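Local coordinates for protein heavy metal cation tricomponent efflux pump ZneA(CzcA-like) (Cupriavidus metallidurans, PDB 4K0J) that acts as a Zn(II)/proton antiporter, the inner-membrane pump of a tripartite heavy-metal efflux system of the resistance-nodulation-cell division superfamily, at residues G178-F183 and G263-H268; I397-I402 and L962-V967; I700-P705 and T809-L814. All blocks are in the same frame, centred on the assembly; numbering follows the deposited sequence.

Interaction 1 (G178-F183 and G263-H268); sequences GLTTQF and GNPQRH
Q182, the residue of this contact with most surface buried in it, pairs its backbone with G263 and passes its side chain slantwise over P265. The two form an antiparallel hydrogen-bonded pair: Q182 N gives a straight bond to G263 O (2.6 Å, 178° at the hydrogen), while the return bond from G263 N to Q182 O is weak. With CG between the backbone N and the carbonyl carbon (chi1 54°) and the chain extended beyond it, the Q182 amide is carried past the G263 carbonyl to the proline, where Q182 CD lies 3.4 Å from P265 CD. Q182 OE1 also comes near P265 N, which has no hydrogen to offer, so the approach is one of packing.

T180 meets the same ring at about a right angle: its OG1 stands 3.2 Å from P265 CG, and the T180 side chain also packs on F157 of helix 149-164. T180 OG1 also lies at the edge of the H268 imidazole, 4.0 Å from H268 NE2, too far for a hydrogen bond. Further along, L179 CD2 covers one face of the R267 guanidinium, 3.6 Å from NE. R267 NH2 reaches G178 O at the group's edge in a weak bond, but its main partner is D278, which forms a salt bridge with NH1.

As in AcrB-like pumps, these segments probably are the two connections between a porter subdomain and the docking domain. The chemistry implies a join held by one firm backbone bond, proline packing and an arginine anchored mainly from outside the contact.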
ATOM      1  N   GLY C 178     -23.906  32.158  -0.791  1.00 29.71           N
ATOM      2  CA  GLY C 178     -23.843  32.740   0.532  1.00 41.88           C
ATOM      3  C   GLY C 178     -22.709  33.738   0.668  1.00 35.41           C
ATOM      4  O   GLY C 178     -22.191  34.230  -0.327  1.00 29.99           O
ATOM      5  N   LEU C 179     -22.320  34.042   1.902  1.00 31.82           N
ATOM      6  CA  LEU C 179     -21.346  35.097   2.145  1.00 30.89           C
ATOM      7  C   LEU C 179     -20.418  34.770   3.299  1.00 48.21           C
ATOM      8  O   LEU C 179     -20.853  34.707   4.449  1.00 68.71           O
ATOM      9  CB  LEU C 179     -22.065  36.405   2.468  1.00 32.95           C
ATOM     10  CG  LEU C 179     -23.138  36.910   1.508  1.00 34.88           C
ATOM     11  CD1 LEU C 179     -24.096  37.818   2.251  1.00 35.20           C
ATOM     12  CD2 LEU C 179     -22.507  37.632   0.326  1.00 28.22           C
ATOM     13  N   THR C 180     -19.138  34.576   3.001  1.00 41.80           N
ATOM     14  CA  THR C 180     -18.146  34.449   4.061  1.00 37.83           C
ATOM     15  C   THR C 180     -17.961  35.825   4.697  1.00 42.53           C
ATOM     16  O   THR C 180     -17.973  36.841   4.006  1.00 42.16           O
ATOM     17  CB  THR C 180     -16.807  33.916   3.537  1.00 32.64           C
ATOM     18  OG1 THR C 180     -16.273  34.837   2.586  1.00 45.09           O
ATOM     19  CG2 THR C 180     -16.995  32.579   2.851  1.00 37.12           C
ATOM     20  N   THR C 181     -17.812  35.853   6.015  1.00 48.75           N
ATOM     21  CA  THR C 181     -17.786  37.109   6.754  1.00 55.04           C
ATOM     22  C   THR C 181     -16.374  37.459   7.202  1.00 53.24           C
ATOM     23  O   THR C 181     -15.678  36.635   7.796  1.00 51.08           O
ATOM     24  CB  THR C 181     -18.711  37.045   7.997  1.00 68.37           C
ATOM     25  OG1 THR C 181     -20.059  36.781   7.588  1.00 72.81           O
ATOM     26  CG2 THR C 181     -18.670  38.353   8.778  1.00 62.91           C
ATOM     27  N   GLN C 182     -15.950  38.685   6.920  1.00 53.75           N
ATOM     28  CA  GLN C 182     -14.626  39.128   7.344  1.00 46.91           C
ATOM     29  C   GLN C 182     -14.675  40.483   8.028  1.00 48.30           C
ATOM     30  O   GLN C 182     -15.664  41.207   7.923  1.00 49.97           O
ATOM     31  CB  GLN C 182     -13.644  39.141   6.169  1.00 34.22           C
ATOM     32  CG  GLN C 182     -14.090  39.935   4.963  1.00 38.30           C
ATOM     33  CD  GLN C 182     -13.194  39.697   3.767  1.00 48.85           C
ATOM     34  OE1 GLN C 182     -13.141  40.509   2.838  1.00 58.39           O
ATOM     35  NE2 GLN C 182     -12.479  38.574   3.783  1.00 36.71           N
ATOM     36  N   PHE C 183     -13.603  40.799   8.748  1.00 52.60           N
ATOM     37  CA  PHE C 183     -13.452  42.075   9.436  1.00 54.65           C
ATOM     38  C   PHE C 183     -12.601  42.949   8.532  1.00 65.11           C
ATOM     39  O   PHE C 183     -11.528  42.530   8.101  1.00 62.06           O
ATOM     40  CB  PHE C 183     -12.718  41.887  10.772  1.00 52.31           C
ATOM     41  CG  PHE C 183     -13.515  41.166  11.829  1.00 55.66           C
ATOM     42  CD1 PHE C 183     -13.779  41.779  13.045  1.00 65.27           C
ATOM     43  CD2 PHE C 183     -13.981  39.879  11.622  1.00 58.49           C
ATOM     44  CE1 PHE C 183     -14.501  41.126  14.030  1.00 66.48           C
ATOM     45  CE2 PHE C 183     -14.707  39.221  12.602  1.00 60.36           C
ATOM     46  CZ  PHE C 183     -14.964  39.845  13.808  1.00 62.82           C
ATOM     47  N   GLY C 263     -17.777  42.756   6.919  1.00 56.17           N
ATOM     48  CA  GLY C 263     -17.836  42.741   5.473  1.00 52.33           C
ATOM     49  C   GLY C 263     -17.599  41.363   4.896  1.00 55.77           C
ATOM     50  O   GLY C 263     -17.495  40.371   5.624  1.00 54.29           O
ATOM     51  N   ASN C 264     -17.514  41.312   3.573  1.00 49.82           N
ATOM     52  CA  ASN C 264     -17.320  40.067   2.854  1.00 45.40           C
ATOM     53  C   ASN C 264     -16.387  40.286   1.676  1.00 50.78           C
ATOM     54  O   ASN C 264     -16.408  41.347   1.057  1.00 60.92           O
ATOM     55  CB  ASN C 264     -18.664  39.552   2.355  1.00 53.80           C
ATOM     56  CG  ASN C 264     -19.370  40.549   1.466  1.00 53.14           C
ATOM     57  OD1 ASN C 264     -20.054  41.456   1.947  1.00 51.08           O
ATOM     58  ND2 ASN C 264     -19.206  40.392   0.157  1.00 46.78           N
ATOM     59  N   PRO C 265     -15.564  39.279   1.356  1.00 35.59           N
ATOM     60  CA  PRO C 265     -14.640  39.381   0.226  1.00 35.47           C
ATOM     61  C   PRO C 265     -15.403  39.411  -1.088  1.00 64.93           C
ATOM     62  O   PRO C 265     -16.581  39.054  -1.108  1.00 59.12           O
ATOM     63  CB  PRO C 265     -13.837  38.090   0.329  1.00 35.61           C
ATOM     64  CG  PRO C 265     -14.759  37.140   0.956  1.00 35.62           C
ATOM     65  CD  PRO C 265     -15.533  37.938   1.960  1.00 35.69           C
ATOM     66  N   GLN C 266     -14.741  39.842  -2.158  1.00 68.24           N
ATOM     67  CA  GLN C 266     -15.364  39.906  -3.474  1.00 61.48           C
ATOM     68  C   GLN C 266     -15.957  38.552  -3.798  1.00 55.10           C
ATOM     69  O   GLN C 266     -15.306  37.522  -3.611  1.00 43.68           O
ATOM     70  CB  GLN C 266     -14.350  40.325  -4.538  1.00 66.93           C
ATOM     71  CG  GLN C 266     -14.962  40.592  -5.905  1.00 61.74           C
ATOM     72  CD  GLN C 266     -14.354  41.801  -6.589  1.00 44.21           C
ATOM     73  OE1 GLN C 266     -13.354  42.350  -6.131  1.00 41.08           O
ATOM     74  NE2 GLN C 266     -14.966  42.228  -7.684  1.00 40.76           N
ATOM     75  N   ARG C 267     -17.197  38.559  -4.271  1.00 29.78           N
ATOM     76  CA  ARG C 267     -18.010  37.346  -4.312  1.00 36.20           C
ATOM     77  C   ARG C 267     -17.510  36.289  -5.284  1.00 45.74           C
ATOM     78  O   ARG C 267     -17.229  36.577  -6.450  1.00 48.83           O
ATOM     79  CB  ARG C 267     -19.478  37.680  -4.585  1.00 45.18           C
ATOM     80  CG  ARG C 267     -20.066  38.702  -3.627  1.00 55.01           C
ATOM     81  CD  ARG C 267     -21.579  38.710  -3.701  1.00 55.96           C
ATOM     82  NE  ARG C 267     -22.153  37.464  -3.204  1.00 53.07           N
ATOM     83  CZ  ARG C 267     -23.438  37.149  -3.306  1.00 58.47           C
ATOM     84  NH1 ARG C 267     -24.281  37.987  -3.894  1.00 71.73           N
ATOM     85  NH2 ARG C 267     -23.880  35.998  -2.823  1.00 50.31           N
ATOM     86  N   HIS C 268     -17.400  35.065  -4.774  1.00 62.33           N
ATOM     87  CA  HIS C 268     -16.976  33.905  -5.547  1.00 78.81           C
ATOM     88  C   HIS C 268     -17.871  33.754  -6.774  1.00 72.91           C
ATOM     89  O   HIS C 268     -17.536  34.202  -7.870  1.00 53.88           O
ATOM     90  CB  HIS C 268     -17.080  32.641  -4.684  1.00 86.67           C
ATOM     91  CG  HIS C 268     -16.678  32.839  -3.253  1.00 91.27           C
ATOM     92  ND1 HIS C 268     -15.426  32.514  -2.778  1.00 97.49           N
ATOM     93  CD2 HIS C 268     -17.372  33.311  -2.188  1.00 88.60           C
ATOM     94  CE1 HIS C 268     -15.360  32.788  -1.487  1.00 94.57           C
ATOM     95  NE2 HIS C 268     -16.528  33.274  -1.105  1.00 87.61           N
TER

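Interaction 2 (I397-I402 and L962-V967); sequences IVDGAI and LMTATV
M963 and I402 reach toward each other tip to tip, the methionine CE coming 3.7 Å from I402 CB. The M963 chain leaves with CG anti to the backbone N and bends at its last torsion (chi3 58°), which turns the methyl onto the isoleucine. M963 also packs against F352 of helix 323-353.

T964 follows, facing D399 with carbon: its CB is 3.3 Å from D399 OD2, and its CG2 lies 3.7 Å from I402 CD1. The hydroxyl is used otherwise, bonding to N927 on helix 911-939 and to backbone carbonyls of its own helix.

A turn on from M963, V967 slides past the aspartate in the opposite direction. Its CG2 serves three neighbours at once, 3.2 Å from D399 OD1, 3.7 Å from I402 CD1 and 4.1 Å from V398 CG2.

These segments belong to the predicted fourth and eleventh membrane helices. In RND pumps the fourth carries acidic residues implicated in proton transfer, and D399 may be one of them. The chemistry is lopsided: the buried acidic side chain of D399 is met by methyl and methine carbons from 962-967, while the nearby threonine hydroxyl engages N927.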
ATOM      1  N   ILE C 397     -32.194 -19.451 -18.530  1.00 90.37           N
ATOM      2  CA  ILE C 397     -31.631 -20.237 -17.438  1.00 99.10           C
ATOM      3  C   ILE C 397     -32.276 -21.617 -17.378  1.00 98.78           C
ATOM      4  O   ILE C 397     -31.606 -22.621 -17.132  1.00105.33           O
ATOM      5  CB  ILE C 397     -31.856 -19.545 -16.075  1.00 99.21           C
ATOM      6  CG1 ILE C 397     -31.479 -18.065 -16.148  1.00 89.67           C
ATOM      7  CG2 ILE C 397     -31.071 -20.248 -14.972  1.00103.71           C
ATOM      8  CD1 ILE C 397     -31.687 -17.328 -14.843  1.00 81.70           C
ATOM      9  N   VAL C 398     -33.583 -21.656 -17.610  1.00 85.85           N
ATOM     10  CA  VAL C 398     -34.359 -22.878 -17.460  1.00 77.87           C
ATOM     11  C   VAL C 398     -34.255 -23.804 -18.666  1.00 88.88           C
ATOM     12  O   VAL C 398     -34.674 -24.957 -18.602  1.00 92.89           O
ATOM     13  CB  VAL C 398     -35.837 -22.558 -17.216  1.00 66.93           C
ATOM     14  CG1 VAL C 398     -35.983 -21.734 -15.959  1.00 59.92           C
ATOM     15  CG2 VAL C 398     -36.422 -21.823 -18.411  1.00 65.78           C
ATOM     16  N   ASP C 399     -33.697 -23.301 -19.762  1.00 95.14           N
ATOM     17  CA  ASP C 399     -33.536 -24.101 -20.971  1.00102.60           C
ATOM     18  C   ASP C 399     -32.659 -25.321 -20.727  1.00 98.40           C
ATOM     19  O   ASP C 399     -32.720 -26.301 -21.468  1.00 98.71           O
ATOM     20  CB  ASP C 399     -32.968 -23.253 -22.106  1.00113.97           C
ATOM     21  CG  ASP C 399     -33.971 -22.252 -22.628  1.00122.99           C
ATOM     22  OD1 ASP C 399     -35.022 -22.084 -21.977  1.00125.13           O
ATOM     23  OD2 ASP C 399     -33.710 -21.633 -23.682  1.00127.16           O
ATOM     24  N   GLY C 400     -31.844 -25.260 -19.681  1.00 93.70           N
ATOM     25  CA  GLY C 400     -31.076 -26.414 -19.271  1.00 95.26           C
ATOM     26  C   GLY C 400     -31.977 -27.425 -18.598  1.00 93.43           C
ATOM     27  O   GLY C 400     -31.672 -28.615 -18.560  1.00102.82           O
ATOM     28  N   ALA C 401     -33.103 -26.949 -18.077  1.00 80.11           N
ATOM     29  CA  ALA C 401     -34.002 -27.799 -17.303  1.00 74.52           C
ATOM     30  C   ALA C 401     -35.250 -28.231 -18.064  1.00 75.72           C
ATOM     31  O   ALA C 401     -35.696 -29.366 -17.924  1.00 78.57           O
ATOM     32  CB  ALA C 401     -34.392 -27.107 -16.001  1.00 73.27           C
ATOM     33  N   ILE C 402     -35.816 -27.333 -18.862  1.00 85.82           N
ATOM     34  CA  ILE C 402     -37.098 -27.615 -19.507  1.00103.29           C
ATOM     35  C   ILE C 402     -37.002 -28.660 -20.617  1.00112.94           C
ATOM     36  O   ILE C 402     -37.999 -29.292 -20.963  1.00122.15           O
ATOM     37  CB  ILE C 402     -37.777 -26.338 -20.049  1.00111.27           C
ATOM     38  CG1 ILE C 402     -37.034 -25.802 -21.272  1.00119.70           C
ATOM     39  CG2 ILE C 402     -37.877 -25.278 -18.962  1.00109.80           C
ATOM     40  CD1 ILE C 402     -37.643 -24.538 -21.836  1.00125.51           C
ATOM     41  N   LEU C 962     -39.242 -25.023 -29.532  1.00 95.91           N
ATOM     42  CA  LEU C 962     -40.215 -23.938 -29.433  1.00 99.40           C
ATOM     43  C   LEU C 962     -40.339 -23.423 -28.003  1.00109.50           C
ATOM     44  O   LEU C 962     -40.450 -22.217 -27.774  1.00115.97           O
ATOM     45  CB  LEU C 962     -41.588 -24.382 -29.941  1.00 94.12           C
ATOM     46  CG  LEU C 962     -41.737 -24.572 -31.450  1.00 90.61           C
ATOM     47  CD1 LEU C 962     -43.202 -24.691 -31.829  1.00 90.33           C
ATOM     48  CD2 LEU C 962     -41.072 -23.433 -32.201  1.00 89.14           C
ATOM     49  N   MET C 963     -40.310 -24.344 -27.046  1.00114.08           N
ATOM     50  CA  MET C 963     -40.465 -24.001 -25.638  1.00116.17           C
ATOM     51  C   MET C 963     -39.305 -23.136 -25.165  1.00116.93           C
ATOM     52  O   MET C 963     -39.509 -22.056 -24.598  1.00119.96           O
ATOM     53  CB  MET C 963     -40.566 -25.273 -24.795  1.00117.45           C
ATOM     54  CG  MET C 963     -41.384 -25.126 -23.525  1.00118.67           C
ATOM     55  SD  MET C 963     -41.851 -26.716 -22.811  1.00113.68           S
ATOM     56  CE  MET C 963     -40.240 -27.450 -22.548  1.00143.51           C
ATOM     57  N   THR C 964     -38.089 -23.613 -25.418  1.00115.85           N
ATOM     58  CA  THR C 964     -36.880 -22.869 -25.084  1.00114.46           C
ATOM     59  C   THR C 964     -36.881 -21.501 -25.755  1.00110.17           C
ATOM     60  O   THR C 964     -36.647 -20.474 -25.110  1.00113.83           O
ATOM     61  CB  THR C 964     -35.615 -23.622 -25.530  1.00118.35           C
ATOM     62  OG1 THR C 964     -35.693 -23.903 -26.932  1.00123.37           O
ATOM     63  CG2 THR C 964     -35.468 -24.930 -24.765  1.00119.96           C
ATOM     64  N   ALA C 965     -37.156 -21.500 -27.056  1.00100.02           N
ATOM     65  CA  ALA C 965     -37.158 -20.283 -27.860  1.00 94.21           C
ATOM     66  C   ALA C 965     -38.265 -19.320 -27.454  1.00 90.12           C
ATOM     67  O   ALA C 965     -38.267 -18.160 -27.866  1.00 91.24           O
ATOM     68  CB  ALA C 965     -37.275 -20.622 -29.328  1.00 94.90           C
ATOM     69  N   THR C 966     -39.215 -19.805 -26.662  1.00 87.66           N
ATOM     70  CA  THR C 966     -40.275 -18.943 -26.160  1.00 90.28           C
ATOM     71  C   THR C 966     -39.919 -18.339 -24.808  1.00 85.59           C
ATOM     72  O   THR C 966     -39.975 -17.121 -24.636  1.00 81.40           O
ATOM     73  CB  THR C 966     -41.611 -19.681 -26.052  1.00 98.99           C
ATOM     74  OG1 THR C 966     -42.003 -20.148 -27.349  1.00109.23           O
ATOM     75  CG2 THR C 966     -42.680 -18.748 -25.515  1.00 97.94           C
ATOM     76  N   VAL C 967     -39.557 -19.187 -23.849  1.00 85.91           N
ATOM     77  CA  VAL C 967     -39.189 -18.684 -22.527  1.00 83.63           C
ATOM     78  C   VAL C 967     -37.998 -17.734 -22.607  1.00 82.51           C
ATOM     79  O   VAL C 967     -37.962 -16.710 -21.922  1.00 85.66           O
ATOM     80  CB  VAL C 967     -38.890 -19.815 -21.524  1.00 77.42           C
ATOM     81  CG1 VAL C 967     -40.175 -20.475 -21.072  1.00 74.12           C
ATOM     82  CG2 VAL C 967     -37.944 -20.833 -22.130  1.00 81.50           C
TER

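Interaction 3 (I700-P705 and T809-L814); sequences IIDQEP and TVRLNL
The Q703 amide nitrogen NE2 is shared between two threonine hydroxyls, T809 OG1 at 3.2 Å, lying nearly in the amide plane, and T800 OG1 on strand 788-802, which precedes 807-812 in the chain. The same amide accepts through OE1 from T809 N (2.7 Å), so both its ends are gripped and its rotation is fixed. A bend at chi2 (77°) turns the glutamine back across T809, which it meets at about a right angle.

Backbone bonds continue the join. D702 N donates to T809 O at 2.7 Å, and I700 N to R811 O at 2.9 Å; the return bond from R811 N is weak. I701 and V810, a non-hydrogen-bonded pair, both turn their side chains to helix 676-690.

On the opposite face, I700 CD1 sits over the R811 guanidinium, 3.3 Å above its plane and offset toward the rim. D702 forms a salt bridge at the guanidinium's edge, with carboxylate and guanidinium planes nearly perpendicular (88°); the modelled OD1 to NH1 separation is too short to trust in detail.

Strand 699-701 borders a four-stranded antiparallel sheet, next to 807-812. Strand order and intervening helices give the ferredoxin-like fold typical of RND porter subdomains, here interrupted by a long insertion between these two strands.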
ATOM      1  N   ILE C 700     -19.553  24.935 -29.220  1.00 53.75           N
ATOM      2  CA  ILE C 700     -18.896  26.150 -28.734  1.00 46.46           C
ATOM      3  C   ILE C 700     -17.402  25.962 -28.524  1.00 41.79           C
ATOM      4  O   ILE C 700     -16.908  24.841 -28.501  1.00 39.04           O
ATOM      5  CB  ILE C 700     -19.515  26.652 -27.421  1.00 38.26           C
ATOM      6  CG1 ILE C 700     -20.182  25.500 -26.672  1.00 47.71           C
ATOM      7  CG2 ILE C 700     -20.515  27.759 -27.693  1.00 40.29           C
ATOM      8  CD1 ILE C 700     -21.043  25.951 -25.509  1.00 57.62           C
ATOM      9  N   ILE C 701     -16.682  27.071 -28.388  1.00 39.01           N
ATOM     10  CA  ILE C 701     -15.275  27.017 -28.018  1.00 41.48           C
ATOM     11  C   ILE C 701     -15.190  27.072 -26.504  1.00 38.26           C
ATOM     12  O   ILE C 701     -15.536  28.087 -25.901  1.00 42.63           O
ATOM     13  CB  ILE C 701     -14.472  28.193 -28.611  1.00 41.38           C
ATOM     14  CG1 ILE C 701     -14.371  28.063 -30.133  1.00 35.08           C
ATOM     15  CG2 ILE C 701     -13.079  28.262 -27.989  1.00 34.63           C
ATOM     16  CD1 ILE C 701     -13.474  29.101 -30.772  1.00 30.13           C
ATOM     17  N   ASP C 702     -14.739  25.977 -25.901  1.00 33.38           N
ATOM     18  CA  ASP C 702     -14.680  25.854 -24.454  1.00 44.90           C
ATOM     19  C   ASP C 702     -13.899  26.998 -23.812  1.00 46.77           C
ATOM     20  O   ASP C 702     -14.376  27.621 -22.862  1.00 39.49           O
ATOM     21  CB  ASP C 702     -14.066  24.510 -24.060  1.00 59.61           C
ATOM     22  CG  ASP C 702     -14.428  24.095 -22.647  1.00 69.67           C
ATOM     23  OD1 ASP C 702     -15.626  24.167 -22.294  1.00 75.08           O
ATOM     24  OD2 ASP C 702     -13.518  23.700 -21.887  1.00 70.79           O
ATOM     25  N   GLN C 703     -12.707  27.278 -24.335  1.00 52.07           N
ATOM     26  CA  GLN C 703     -11.896  28.387 -23.837  1.00 49.92           C
ATOM     27  C   GLN C 703     -12.532  29.734 -24.168  1.00 52.55           C
ATOM     28  O   GLN C 703     -12.763  30.068 -25.332  1.00 54.99           O
ATOM     29  CB  GLN C 703     -10.472  28.328 -24.388  1.00 39.70           C
ATOM     30  CG  GLN C 703      -9.647  27.169 -23.872  1.00 43.42           C
ATOM     31  CD  GLN C 703     -10.007  25.854 -24.529  1.00 48.47           C
ATOM     32  OE1 GLN C 703     -10.915  25.789 -25.356  1.00 37.06           O
ATOM     33  NE2 GLN C 703      -9.290  24.795 -24.167  1.00 60.11           N
ATOM     34  N   GLU C 704     -12.822  30.496 -23.125  1.00 45.55           N
ATOM     35  CA  GLU C 704     -13.436  31.802 -23.269  1.00 47.89           C
ATOM     36  C   GLU C 704     -12.434  32.777 -23.878  1.00 45.62           C
ATOM     37  O   GLU C 704     -11.230  32.630 -23.679  1.00 46.02           O
ATOM     38  CB  GLU C 704     -13.944  32.294 -21.907  1.00 57.90           C
ATOM     39  CG  GLU C 704     -13.013  32.010 -20.728  1.00 68.42           C
ATOM     40  CD  GLU C 704     -13.066  30.567 -20.237  1.00 74.93           C
ATOM     41  OE1 GLU C 704     -12.451  30.263 -19.189  1.00 75.67           O
ATOM     42  OE2 GLU C 704     -13.712  29.736 -20.906  1.00 73.29           O
ATOM     43  N   PRO C 705     -12.930  33.769 -24.642  1.00 45.39           N
ATOM     44  CA  PRO C 705     -12.075  34.746 -25.327  1.00 38.08           C
ATOM     45  C   PRO C 705     -11.185  35.521 -24.369  1.00 39.19           C
ATOM     46  O   PRO C 705     -11.448  35.538 -23.167  1.00 40.35           O
ATOM     47  CB  PRO C 705     -13.087  35.699 -25.958  1.00 32.07           C
ATOM     48  CG  PRO C 705     -14.314  34.884 -26.127  1.00 38.37           C
ATOM     49  CD  PRO C 705     -14.355  33.983 -24.945  1.00 39.40           C
ATOM     50  N   THR C 809     -10.592  24.026 -27.339  1.00 39.00           N
ATOM     51  CA  THR C 809     -11.545  22.930 -27.420  1.00 46.57           C
ATOM     52  C   THR C 809     -12.872  23.351 -28.021  1.00 49.85           C
ATOM     53  O   THR C 809     -13.540  24.245 -27.509  1.00 61.10           O
ATOM     54  CB  THR C 809     -11.827  22.344 -26.036  1.00 59.43           C
ATOM     55  OG1 THR C 809     -10.590  22.110 -25.355  1.00 66.40           O
ATOM     56  CG2 THR C 809     -12.598  21.040 -26.162  1.00 68.22           C
ATOM     57  N   VAL C 810     -13.257  22.698 -29.108  1.00 40.95           N
ATOM     58  CA  VAL C 810     -14.584  22.901 -29.653  1.00 41.89           C
ATOM     59  C   VAL C 810     -15.488  21.806 -29.116  1.00 45.87           C
ATOM     60  O   VAL C 810     -15.530  20.704 -29.660  1.00 48.99           O
ATOM     61  CB  VAL C 810     -14.591  22.870 -31.193  1.00 41.01           C
ATOM     62  CG1 VAL C 810     -15.983  23.169 -31.713  1.00 51.09           C
ATOM     63  CG2 VAL C 810     -13.596  23.868 -31.754  1.00 37.90           C
ATOM     64  N   ARG C 811     -16.202  22.105 -28.039  1.00 34.39           N
ATOM     65  CA  ARG C 811     -17.085  21.120 -27.442  1.00 45.88           C
ATOM     66  C   ARG C 811     -18.462  21.104 -28.110  1.00 55.12           C
ATOM     67  O   ARG C 811     -18.973  22.148 -28.519  1.00 60.05           O
ATOM     68  CB  ARG C 811     -17.178  21.320 -25.926  1.00 39.06           C
ATOM     69  CG  ARG C 811     -17.973  22.508 -25.450  1.00 37.88           C
ATOM     70  CD  ARG C 811     -18.060  22.470 -23.933  1.00 35.45           C
ATOM     71  NE  ARG C 811     -19.141  23.290 -23.395  1.00 34.19           N
ATOM     72  CZ  ARG C 811     -18.975  24.519 -22.918  1.00 34.99           C
ATOM     73  NH1 ARG C 811     -17.770  25.074 -22.918  1.00 41.69           N
ATOM     74  NH2 ARG C 811     -20.011  25.195 -22.441  1.00 30.18           N
ATOM     75  N   LEU C 812     -19.040  19.906 -28.229  1.00 57.96           N
ATOM     76  CA  LEU C 812     -20.277  19.690 -28.983  1.00 55.68           C
ATOM     77  C   LEU C 812     -21.002  18.384 -28.618  1.00 50.41           C
ATOM     78  O   LEU C 812     -20.367  17.387 -28.283  1.00 46.69           O
ATOM     79  CB  LEU C 812     -19.994  19.703 -30.488  1.00 64.48           C
ATOM     80  CG  LEU C 812     -19.299  18.478 -31.088  1.00 76.99           C
ATOM     81  CD1 LEU C 812     -19.711  18.307 -32.538  1.00 83.00           C
ATOM     82  CD2 LEU C 812     -17.785  18.579 -30.971  1.00 78.33           C
ATOM     83  N   ASN C 813     -22.331  18.389 -28.705  1.00 53.26           N
ATOM     84  CA  ASN C 813     -23.128  17.196 -28.388  1.00 55.76           C
ATOM     85  C   ASN C 813     -23.677  16.466 -29.619  1.00 60.79           C
ATOM     86  O   ASN C 813     -24.092  17.094 -30.591  1.00 60.69           O
ATOM     87  CB  ASN C 813     -24.276  17.550 -27.440  1.00 59.75           C
ATOM     88  CG  ASN C 813     -23.788  18.054 -26.096  1.00 73.31           C
ATOM     89  OD1 ASN C 813     -22.785  17.576 -25.566  1.00 75.06           O
ATOM     90  ND2 ASN C 813     -24.495  19.030 -25.538  1.00 77.99           N
ATOM     91  N   LEU C 814     -23.691  15.138 -29.557  1.00 69.14           N
ATOM     92  CA  LEU C 814     -24.098  14.302 -30.688  1.00 71.83           C
ATOM     93  C   LEU C 814     -25.608  14.233 -30.884  1.00 73.58           C
ATOM     94  O   LEU C 814     -26.083  13.722 -31.897  1.00 82.76           O
ATOM     95  CB  LEU C 814     -23.530  12.885 -30.535  1.00 83.03           C
ATOM     96  CG  LEU C 814     -23.451  12.268 -29.129  1.00 91.92           C
ATOM     97  CD1 LEU C 814     -24.825  12.001 -28.522  1.00 90.44           C
ATOM     98  CD2 LEU C 814     -22.625  10.990 -29.154  1.00 98.73           C
TER

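How the interactions relate
Interactions 1 and 3 belong to the part of the pump outside the membrane, their centres about 32 Å apart and their nearest atoms about 13 Å apart. Interaction 2 lies on the opposite side of the chain's centre from both, about 68 Å from interaction 1 and 52 Å from interaction 3, centre to centre, among the membrane helices. None of the three touches another. In sequence, interaction 3 is nested inside the loop that interaction 2 closes, whereas interaction 1 is complete before either begins. The chain inserted between 700-705 and 809-814 nevertheless reaches interaction 1: its strand 750-758 pairs with 182-187, with backbone bonds from F183 to N753 and V755.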